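Local coordinates for lipoprotein (PDB 3RWX) that is of unknown function but is a putative outer-membrane lipoprotein with two calycin-like beta-barrel domains, at residues A27-T30 with D31-M34; V43-E46 with D47-N51. One frame throughout, in Å; residues are numbered along the deposited sequence.

Contact 1. Residues A27-T30 with D31-M34; sequences AMFT and DYVM
Phe-29 and Tyr-32 meet as an edge-to-face aromatic pair, the edge of Tyr-32 toward the face of Phe-29, centroids 4.9 Å apart and planes turned 52° against each other. The tight end lies at the root of the tyrosine: Tyr-32 CB comes to 3.5 Å from Phe-29 CD1, and Tyr-32 CG sits over one face of the phenylalanine ring. Farther along, Tyr-32 CD2 passes 3.8 Å from Phe-29 CE1. With chi1 at 58°, Phe-29 CG is tucked between its own backbone N and carbonyl carbon, which turns the ring toward Tyr-32. The turn in between is shaped by a G1 beta bulge: Asp-31, with both backbone angles positive, and Tyr-32 together face Gly-24 of strand 20-25, where strand 32-35 begins as an outermost strand of a four-stranded antiparallel sheet in the first calycin-like region. Toward solvent the pair opens out, and Tyr-32 OH ends 6.3 Å from Phe-29 CZ. Thr-30 and Asp-31 turn their side chains away from the rings. Thr-30 OG1 bonds to Asn-25 OD1, which also takes the backbone N of Asp-31. The Asp-31 carboxylate bonds through OD1 to Tyr-131 OH and through OD2 makes a salt bridge to Arg-164, a residue of the second calycin-like region.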
ATOM      1  N   ALA A  27      -3.722  -1.666  15.356  1.00 29.03           N
ATOM      2  CA  ALA A  27      -3.182  -2.970  15.761  1.00 30.19           C
ATOM      3  C   ALA A  27      -3.367  -4.009  14.664  1.00 30.53           C
ATOM      4  O   ALA A  27      -2.604  -4.975  14.578  1.00 30.30           O
ATOM      5  CB  ALA A  27      -3.851  -3.449  17.053  1.00 30.72           C
HETATM    6  N   MSE A  28      -4.368  -3.788  13.817  1.00 31.06           N
HETATM    7  CA  MSE A  28      -4.761  -4.769  12.801  1.00 31.96           C
HETATM    8  C   MSE A  28      -4.300  -4.508  11.382  1.00 30.38           C
HETATM    9  O   MSE A  28      -4.270  -5.416  10.556  1.00 30.05           O
HETATM   10  CB  MSE A  28      -6.268  -4.907  12.839  1.00 32.85           C
HETATM   11  CG  MSE A  28      -6.642  -5.661  14.073  1.00 38.42           C
HETATM   12 SE   MSE A  28      -8.378  -5.276  14.535  0.75 45.51          SE
HETATM   13  CE  MSE A  28      -7.950  -4.245  16.118  1.00 47.35           C
ATOM     14  N   PHE A  29      -3.965  -3.274  11.073  1.00 29.16           N
ATOM     15  CA  PHE A  29      -3.429  -3.023   9.763  1.00 28.01           C
ATOM     16  C   PHE A  29      -2.476  -1.876   9.805  1.00 27.45           C
ATOM     17  O   PHE A  29      -2.495  -1.064  10.734  1.00 28.10           O
ATOM     18  CB  PHE A  29      -4.548  -2.797   8.724  1.00 27.67           C
ATOM     19  CG  PHE A  29      -5.482  -1.668   9.054  1.00 27.82           C
ATOM     20  CD1 PHE A  29      -5.064  -0.363   8.976  1.00 28.38           C
ATOM     21  CD2 PHE A  29      -6.780  -1.921   9.442  1.00 29.76           C
ATOM     22  CE1 PHE A  29      -5.918   0.664   9.292  1.00 30.43           C
ATOM     23  CE2 PHE A  29      -7.648  -0.890   9.740  1.00 29.70           C
ATOM     24  CZ  PHE A  29      -7.222   0.394   9.662  1.00 30.16           C
ATOM     25  N   THR A  30      -1.610  -1.839   8.811  1.00 26.77           N
ATOM     26  CA  THR A  30      -0.668  -0.759   8.688  0.50 26.91           C
ATOM     27  C   THR A  30      -0.714  -0.181   7.279  1.00 26.19           C
ATOM     28  O   THR A  30      -1.132  -0.847   6.343  1.00 25.52           O
ATOM     29  CB  THR A  30       0.762  -1.204   9.076  0.50 27.35           C
ATOM     30  OG1 THR A  30       1.688  -0.154   8.769  0.50 27.83           O
ATOM     31  CG2 THR A  30       1.178  -2.471   8.341  0.50 27.63           C
ATOM     32  N   ASP A  31      -0.313   1.082   7.153  1.00 26.25           N
ATOM     33  CA  ASP A  31      -0.199   1.768   5.857  1.00 25.91           C
ATOM     34  C   ASP A  31      -1.446   1.701   4.971  1.00 25.57           C
ATOM     35  O   ASP A  31      -1.360   1.490   3.794  1.00 25.23           O
ATOM     36  CB  ASP A  31       1.009   1.228   5.100  1.00 26.01           C
ATOM     37  CG  ASP A  31       1.534   2.198   4.073  1.00 26.65           C
ATOM     38  OD1 ASP A  31       1.406   3.427   4.241  1.00 26.29           O
ATOM     39  OD2 ASP A  31       2.116   1.727   3.093  1.00 31.17           O
ATOM     40  N   TYR A  32      -2.600   1.942   5.563  1.00 26.07           N
ATOM     41  CA  TYR A  32      -3.864   1.864   4.882  1.00 26.38           C
ATOM     42  C   TYR A  32      -4.306   3.260   4.442  1.00 26.23           C
ATOM     43  O   TYR A  32      -4.221   4.205   5.199  1.00 27.16           O
ATOM     44  CB  TYR A  32      -4.860   1.276   5.862  1.00 27.28           C
ATOM     45  CG  TYR A  32      -6.260   1.070   5.346  1.00 29.31           C
ATOM     46  CD1 TYR A  32      -6.525   0.228   4.291  1.00 30.45           C
ATOM     47  CD2 TYR A  32      -7.332   1.710   5.951  1.00 34.32           C
ATOM     48  CE1 TYR A  32      -7.832   0.018   3.842  1.00 31.98           C
ATOM     49  CE2 TYR A  32      -8.636   1.526   5.488  1.00 35.51           C
ATOM     50  CZ  TYR A  32      -8.863   0.679   4.443  1.00 33.85           C
ATOM     51  OH  TYR A  32     -10.148   0.511   4.028  1.00 40.09           O
ATOM     52  N   VAL A  33      -4.784   3.400   3.220  1.00 25.79           N
ATOM     53  CA  VAL A  33      -5.199   4.701   2.731  1.00 25.34           C
ATOM     54  C   VAL A  33      -6.579   5.055   3.274  1.00 26.21           C
ATOM     55  O   VAL A  33      -7.577   4.390   2.981  1.00 26.62           O
ATOM     56  CB  VAL A  33      -5.201   4.768   1.193  1.00 24.75           C
ATOM     57  CG1 VAL A  33      -5.583   6.142   0.741  1.00 23.03           C
ATOM     58  CG2 VAL A  33      -3.822   4.407   0.650  1.00 24.04           C
HETATM   59  N   MSE A  34      -6.622   6.107   4.082  1.00 27.04           N
HETATM   60  CA  MSE A  34      -7.871   6.588   4.657  1.00 28.22           C
HETATM   61  C   MSE A  34      -8.504   7.603   3.732  1.00 28.09           C
HETATM   62  O   MSE A  34      -9.704   7.868   3.813  1.00 27.75           O
HETATM   63  CB  MSE A  34      -7.620   7.239   6.009  1.00 28.62           C
HETATM   64  CG  MSE A  34      -6.937   6.353   7.008  1.00 30.79           C
HETATM   65 SE   MSE A  34      -8.082   4.999   7.777  0.75 30.26          SE
HETATM   66  CE  MSE A  34      -9.140   6.016   9.024  1.00 34.65           C
TER

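Contact 2. Residues V43-E46 with D47-N51; sequences VPNE and DGTIN
Asn-45 uses both hydrogens of its side-chain amide across the turn: ND2 donates to Asn-51 OD1 at 2.9 Å and to Thr-49 OG1 at 3.0 Å. Both acceptors lie close to the Asn-45 amide plane, which fixes its rotation, whereas the Asn-51 amide stands 76° to it and is met from above its carbonyl plane. Asn-51 OD1 also accepts from the backbone N of Asn-65. Thr-49 OG1 donates a hydrogen bond to Asp-47 OD1, modelled very short at 2.5 Å, and Thr-49 N reaches the same oxygen at 2.7 Å, closing an Asx turn; chi1 of 62° folds the Asp-47 carboxylate back over the chain to make this possible. On the backbone, Asn-45 N bonds to Thr-49 O at 2.8 Å and Gly-48 N to Asn-45 O at 3.1 Å. Val-43 and Asn-51 follow as a hydrogen-bonded antiparallel pair. Packing is lighter: on the face opposite those two residues, Pro-44 CA lies 4.2 Å from Ile-50 CG2, and the two side chains rest on Ala-15 and Ala-11 respectively. Glu-46 extends outward from the bend. A type I turn from Asn-45 to Gly-48, closed by Gly-48 N to Asn-45 O, with Gly-48 at positive phi and Asn-45 N bonded to Thr-49 O one residue farther on, is the classic 3:5 beta hairpin with a G1 bulge.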
ATOM      1  N   VAL A  43      -7.209  28.245   9.931  1.00 25.91           N
ATOM      2  CA  VAL A  43      -7.705  29.587   9.790  1.00 26.18           C
ATOM      3  C   VAL A  43      -7.558  30.369  11.115  1.00 27.29           C
ATOM      4  O   VAL A  43      -8.134  29.975  12.124  1.00 27.07           O
ATOM      5  CB  VAL A  43      -9.197  29.554   9.412  1.00 26.57           C
ATOM      6  CG1 VAL A  43      -9.742  31.012   9.241  1.00 26.02           C
ATOM      7  CG2 VAL A  43      -9.420  28.704   8.197  1.00 23.10           C
ATOM      8  N   PRO A  44      -6.817  31.488  11.105  1.00 28.32           N
ATOM      9  CA  PRO A  44      -6.678  32.370  12.268  1.00 29.22           C
ATOM     10  C   PRO A  44      -7.962  33.017  12.765  1.00 29.93           C
ATOM     11  O   PRO A  44      -8.821  33.381  11.971  1.00 29.93           O
ATOM     12  CB  PRO A  44      -5.720  33.460  11.775  1.00 29.44           C
ATOM     13  CG  PRO A  44      -4.923  32.811  10.752  1.00 29.20           C
ATOM     14  CD  PRO A  44      -5.831  31.825  10.066  1.00 28.85           C
ATOM     15  N   ASN A  45      -8.072  33.140  14.088  1.00 30.72           N
ATOM     16  CA  ASN A  45      -9.161  33.865  14.737  1.00 31.90           C
ATOM     17  C   ASN A  45      -8.669  35.246  15.111  1.00 32.98           C
ATOM     18  O   ASN A  45      -7.470  35.488  15.119  1.00 32.66           O
ATOM     19  CB  ASN A  45      -9.639  33.121  15.984  1.00 31.69           C
ATOM     20  CG  ASN A  45     -10.390  31.860  15.655  1.00 31.70           C
ATOM     21  OD1 ASN A  45     -11.298  31.875  14.831  1.00 32.92           O
ATOM     22  ND2 ASN A  45     -10.017  30.752  16.296  1.00 32.58           N
ATOM     23  N   GLU A  46      -9.587  36.149  15.436  1.00 34.90           N
ATOM     24  CA  GLU A  46      -9.196  37.512  15.817  1.00 37.00           C
ATOM     25  C   GLU A  46      -8.230  37.542  17.007  1.00 36.59           C
ATOM     26  O   GLU A  46      -7.355  38.386  17.053  1.00 37.58           O
ATOM     27  CB  GLU A  46     -10.425  38.353  16.133  1.00 38.55           C
ATOM     28  CG  GLU A  46     -10.127  39.841  16.304  1.00 44.67           C
ATOM     29  CD  GLU A  46     -11.170  40.567  17.157  1.00 52.66           C
ATOM     30  OE1 GLU A  46     -11.904  39.863  17.917  1.00 56.80           O
ATOM     31  OE2 GLU A  46     -11.240  41.832  17.079  1.00 56.30           O
ATOM     32  N   ASP A  47      -8.371  36.610  17.951  1.00 36.06           N
ATOM     33  CA  ASP A  47      -7.524  36.579  19.151  1.00 36.00           C
ATOM     34  C   ASP A  47      -6.168  35.906  18.964  1.00 35.24           C
ATOM     35  O   ASP A  47      -5.443  35.716  19.943  1.00 35.01           O
ATOM     36  CB  ASP A  47      -8.251  35.872  20.306  1.00 36.36           C
ATOM     37  CG  ASP A  47      -8.579  34.396  20.005  1.00 38.66           C
ATOM     38  OD1 ASP A  47      -7.906  33.739  19.174  1.00 40.47           O
ATOM     39  OD2 ASP A  47      -9.537  33.885  20.611  1.00 43.74           O
ATOM     40  N   GLY A  48      -5.838  35.488  17.741  1.00 34.20           N
ATOM     41  CA  GLY A  48      -4.559  34.805  17.499  1.00 33.25           C
ATOM     42  C   GLY A  48      -4.549  33.289  17.645  1.00 31.94           C
ATOM     43  O   GLY A  48      -3.504  32.664  17.454  1.00 31.31           O
ATOM     44  N   THR A  49      -5.698  32.690  17.966  1.00 30.70           N
ATOM     45  CA  THR A  49      -5.834  31.247  17.931  1.00 29.44           C
ATOM     46  C   THR A  49      -6.173  30.793  16.501  1.00 29.04           C
ATOM     47  O   THR A  49      -6.336  31.626  15.601  1.00 28.63           O
ATOM     48  CB  THR A  49      -6.921  30.755  18.898  1.00 29.61           C
ATOM     49  OG1 THR A  49      -8.184  31.346  18.560  1.00 30.31           O
ATOM     50  CG2 THR A  49      -6.561  31.094  20.318  1.00 29.69           C
ATOM     51  N   ILE A  50      -6.252  29.474  16.297  1.00 27.81           N
ATOM     52  CA  ILE A  50      -6.644  28.921  15.020  1.00 27.20           C
ATOM     53  C   ILE A  50      -7.774  27.909  15.171  1.00 27.15           C
ATOM     54  O   ILE A  50      -7.940  27.265  16.217  1.00 27.03           O
ATOM     55  CB  ILE A  50      -5.478  28.214  14.285  1.00 26.86           C
ATOM     56  CG1 ILE A  50      -4.898  27.062  15.138  1.00 26.62           C
ATOM     57  CG2 ILE A  50      -4.415  29.201  13.897  1.00 26.12           C
ATOM     58  CD1 ILE A  50      -3.841  26.223  14.432  1.00 24.03           C
ATOM     59  N   ASN A  51      -8.559  27.804  14.109  1.00 26.67           N
ATOM     60  CA  ASN A  51      -9.446  26.685  13.898  1.00 26.34           C
ATOM     61  C   ASN A  51      -8.854  25.776  12.822  1.00 25.71           C
ATOM     62  O   ASN A  51      -8.391  26.252  11.794  1.00 25.20           O
ATOM     63  CB  ASN A  51     -10.817  27.168  13.476  1.00 26.54           C
ATOM     64  CG  ASN A  51     -11.553  27.827  14.596  1.00 27.07           C
ATOM     65  OD1 ASN A  51     -10.977  28.117  15.635  1.00 29.28           O
ATOM     66  ND2 ASN A  51     -12.843  28.045  14.406  1.00 27.64           N
TER

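In the fold
Both contacts fall in the first calycin-like beta-barrel region, and contact 1 precedes contact 2 along the chain, strand 32-35 leading on to strand 39-44. Their centres lie 33 Å apart and their nearest atoms about 20 Å, so they do not touch. The centre of contact 1 lies about 9 Å from the centre of the chain, where its loop reaches toward the second calycin-like region; that of contact 2 lies about 37 Å from it, at the tip of the hairpin formed by strands 39-44 and 50-55. A bound glycerol, probably from crystallisation, lies about 5 Å from Gly-48 in contact 2.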